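Local atomic coordinates of Endonuclease/exonuclease/phosphatase (Beutenbergia cavernae DSM 12333, PDB entry 4RUW), a protein that belongs to the endonuclease/exonuclease/phosphatase family of the DNase I-like clan, carries an additional Ig-like domain and binds a zinc ion. Residues 117-121 against 122-126; 186-189 against 190-193. One frame throughout, in Å; residues are numbered along the deposited sequence.

How the contacts relate
Both contacts are local chain reversals in the DNase I-like part of the protein, held by main-chain hydrogen bonds at a positive-phi glycine. Contact 1 (117-121 with 122-126) ends helix 110-118 and leads into strand 125-133, an outermost strand of one six-stranded sheet; contact 2 (186-189 with 190-193) closes the hairpin of strands 179-188 and 192-200 in the other. Their centres are about 17 Å apart. Each is partly buried: L118 and Y123 lie inside in contact 1, V186 and V188 in contact 2, while V124 of the first and P189, G190 and D193 of the second are exposed. D121 of contact 1 pairs with R85 outside it, whereas contact 2 brings two aspartates together.

Contact 1 of 2, residues 117-121 against 122-126; sequences LLAAD and GYVHT
Two main-chain hydrogen bonds define the turn between L118-A119 and G122-Y123: Y123 N donates to L118 O at 3.2 Å, and G122 N to A119 O at 2.9 Å. With G122 at positive phi (100°) as the C-prime residue, this is a Schellman motif ending helix 110-118. Neither donor lies in the plane of its acceptor carbonyl; G122 N stands 61° out of that of A119. L118 O also accepts from D121 N, which reaches it from the face opposite Y123 N, so two bonds grip the oxygen. Y123 is itself the centre of an inverse gamma turn, in which V124 N makes a weak bond to G122 O.

The apolar contacts flank this framework. CB of L118 meets CB of Y123 at 3.9 Å, while the Y123 ring presents its edge to L118 O and D121 CB, its CD2 lying 3.9 Å from the latter. Chi1 of -62° puts CG anti to the carbonyl carbon and beside the backbone N, which brings that edge to both atoms. On the more exposed flank, V124 CG1 lies 4.4 Å from A119 CB. M152 of strand 146-153 touches both L118 and Y123, and L118 also packs on A81 and I84 of helix 77-87.

The polar ends turn to other partners. D121 OD2 forms a salt bridge with R85 NE, and Y123 OH is hydrogen-bonded to P89 O. R85 NH2 also binds L117 O. The aspartate would probably stay ionised beside the guanidinium. The chemistry thus implies a helix terminus in which the carbonyls of L118 and A119 find their donors within the turn, while D121 ties it to R85 of helix 77-87 and L118 packs against both that helix and M152.

Contact 2 of 2, residues 186-189 against 190-193; sequences VDVP and GLGD
V188 pairs with both L191 and G192 in a classic beta bulge at the tip of the hairpin formed by strands 179-188 and 192-200. V188 O accepts two N-H groups: G192 N at 2.8 Å, lying in the carbonyl plane, and L191 N at 3.0 Å, 37° out of it. V188 N returns a bond to G192 O at 3.0 Å, completing the antiparallel hydrogen-bonded pair V188-G192. At the backbone angles of G190 and G192, both with positive phi, a CB would be pressed against the carbonyl oxygen of the residue before, which by itself calls for glycine. Outside the turn, R54 NH1 binds G190 O.

One step along, D187 and D193 form a non-hydrogen-bonded pair. Here D193 CA makes a CH...O contact with V186 O at 3.4 Å. The aspartates point to the same face of the sheet, where both touch V158 of strand 157-166. Their carboxylate planes are nearly perpendicular, and these like charges probably raise each other's affinity for a proton.

V188 and L191 form the apolar side of the turn, lying side by side and pointing the same way. Chi1 of -178° carries V188 CG1 away from its own N, and this branch meets L191 CD1 at 3.9 Å. Both side chains rest on L56 of strand 55-62, bringing the tip of this hairpin against a strand of the other six-stranded sheet. On the opposite, aspartate-bearing face, D187 OD1 stands 3.6 Å from D193 OD1.

Contact 1 of 2, residues 117-121 against 122-126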
# COMPACT_ATOMS: atom_id res chain seq x y z
N LEU A 117 22.09 7.50 -12.51
CA LEU A 117 21.93 8.70 -11.70
C LEU A 117 22.05 8.46 -10.19
O LEU A 117 22.39 9.38 -9.45
CB LEU A 117 20.58 9.35 -12.00
CG LEU A 117 20.48 10.04 -13.36
CD1 LEU A 117 19.03 10.16 -13.77
CD2 LEU A 117 21.15 11.41 -13.31
N LEU A 118 21.76 7.24 -9.75
CA LEU A 118 21.66 6.95 -8.31
C LEU A 118 22.76 6.01 -7.80
O LEU A 118 22.81 5.72 -6.61
CB LEU A 118 20.27 6.40 -7.98
CG LEU A 118 19.15 7.45 -8.04
CD1 LEU A 118 17.78 6.81 -8.09
CD2 LEU A 118 19.26 8.43 -6.87
N ALA A 119 23.64 5.56 -8.69
CA ALA A 119 24.70 4.64 -8.30
C ALA A 119 25.57 5.22 -7.19
O ALA A 119 25.86 4.54 -6.20
CB ALA A 119 25.56 4.27 -9.50
N ALA A 120 25.97 6.47 -7.33
CA ALA A 120 26.87 7.09 -6.35
C ALA A 120 26.17 7.31 -5.02
O ALA A 120 26.81 7.54 -3.99
CB ALA A 120 27.44 8.39 -6.90
N ASP A 121 24.84 7.25 -5.03
CA ASP A 121 24.05 7.39 -3.82
C ASP A 121 23.79 6.04 -3.16
O ASP A 121 23.09 5.96 -2.15
CB ASP A 121 22.74 8.08 -4.14
CG ASP A 121 22.97 9.42 -4.81
OD1 ASP A 121 23.48 10.31 -4.12
OD2 ASP A 121 22.67 9.56 -6.02
N GLY A 122 24.32 4.98 -3.76
CA GLY A 122 24.26 3.66 -3.18
C GLY A 122 23.20 2.73 -3.74
O GLY A 122 23.12 1.57 -3.34
N TYR A 123 22.37 3.23 -4.66
CA TYR A 123 21.28 2.41 -5.21
C TYR A 123 21.79 1.54 -6.34
O TYR A 123 21.45 1.75 -7.51
CB TYR A 123 20.10 3.29 -5.65
CG TYR A 123 19.51 4.03 -4.48
CD1 TYR A 123 18.51 3.46 -3.69
CD2 TYR A 123 20.00 5.28 -4.12
CE1 TYR A 123 18.01 4.13 -2.59
CE2 TYR A 123 19.50 5.96 -3.03
CZ TYR A 123 18.51 5.38 -2.27
OH TYR A 123 18.03 6.06 -1.18
N VAL A 124 22.59 0.55 -5.99
CA VAL A 124 23.28 -0.27 -6.98
C VAL A 124 22.63 -1.63 -7.19
O VAL A 124 23.13 -2.45 -7.96
CB VAL A 124 24.77 -0.46 -6.62
CG1 VAL A 124 25.48 0.88 -6.63
CG2 VAL A 124 24.91 -1.13 -5.26
N HIS A 125 21.50 -1.87 -6.52
CA HIS A 125 20.74 -3.11 -6.70
C HIS A 125 19.38 -2.73 -7.26
O HIS A 125 18.58 -2.10 -6.57
CB HIS A 125 20.61 -3.83 -5.36
CG HIS A 125 21.92 -4.02 -4.68
ND1 HIS A 125 22.85 -4.93 -5.10
CD2 HIS A 125 22.47 -3.38 -3.61
CE1 HIS A 125 23.92 -4.87 -4.32
NE2 HIS A 125 23.71 -3.93 -3.41
N THR A 126 19.14 -3.09 -8.51
CA THR A 126 17.92 -2.69 -9.20
C THR A 126 17.31 -3.87 -9.93
O THR A 126 18.03 -4.73 -10.46
CB THR A 126 18.20 -1.59 -10.24
OG1 THR A 126 19.04 -2.11 -11.27
CG2 THR A 126 18.86 -0.38 -9.59

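Contact 2 of 2, residues 186-189 against 190-193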
# COMPACT_ATOMS: atom_id res chain seq x y z
N VAL A 186 15.25 -8.37 -0.18
CA VAL A 186 16.39 -7.51 0.11
C VAL A 186 16.99 -7.89 1.47
O VAL A 186 16.26 -8.11 2.43
CB VAL A 186 15.94 -6.03 0.15
CG1 VAL A 186 17.09 -5.13 0.51
CG2 VAL A 186 15.35 -5.63 -1.20
N ASP A 187 18.32 -7.99 1.53
CA ASP A 187 18.99 -8.31 2.78
C ASP A 187 19.46 -7.01 3.46
O ASP A 187 20.47 -6.43 3.07
CB ASP A 187 20.17 -9.24 2.52
CG ASP A 187 20.83 -9.71 3.80
OD1 ASP A 187 20.27 -9.47 4.89
OD2 ASP A 187 21.91 -10.32 3.71
N VAL A 188 18.69 -6.55 4.43
CA VAL A 188 18.93 -5.26 5.05
C VAL A 188 19.77 -5.41 6.32
O VAL A 188 19.38 -6.12 7.24
CB VAL A 188 17.60 -4.59 5.41
CG1 VAL A 188 17.84 -3.21 6.01
CG2 VAL A 188 16.70 -4.49 4.18
N PRO A 189 20.93 -4.75 6.37
CA PRO A 189 21.79 -4.83 7.56
C PRO A 189 21.01 -4.46 8.83
O PRO A 189 20.33 -3.44 8.85
CB PRO A 189 22.87 -3.78 7.28
CG PRO A 189 22.93 -3.70 5.79
CD PRO A 189 21.52 -3.89 5.32
N GLY A 190 21.10 -5.32 9.85
CA GLY A 190 20.41 -5.10 11.10
C GLY A 190 19.02 -5.72 11.18
O GLY A 190 18.53 -6.02 12.27
N LEU A 191 18.38 -5.90 10.03
CA LEU A 191 17.03 -6.45 9.98
C LEU A 191 17.01 -7.86 9.44
O LEU A 191 16.22 -8.69 9.88
CB LEU A 191 16.13 -5.59 9.09
CG LEU A 191 15.57 -4.29 9.66
CD1 LEU A 191 16.65 -3.22 9.75
CD2 LEU A 191 14.40 -3.79 8.82
N GLY A 192 17.86 -8.13 8.46
CA GLY A 192 17.81 -9.39 7.76
C GLY A 192 16.96 -9.28 6.51
O GLY A 192 16.76 -8.18 5.98
N ASP A 193 16.45 -10.41 6.04
CA ASP A 193 15.71 -10.45 4.79
C ASP A 193 14.35 -9.79 4.91
O ASP A 193 13.59 -10.07 5.84
CB ASP A 193 15.52 -11.90 4.32
CG ASP A 193 16.80 -12.55 3.84
OD1 ASP A 193 17.86 -11.90 3.82
OD2 ASP A 193 16.73 -13.74 3.47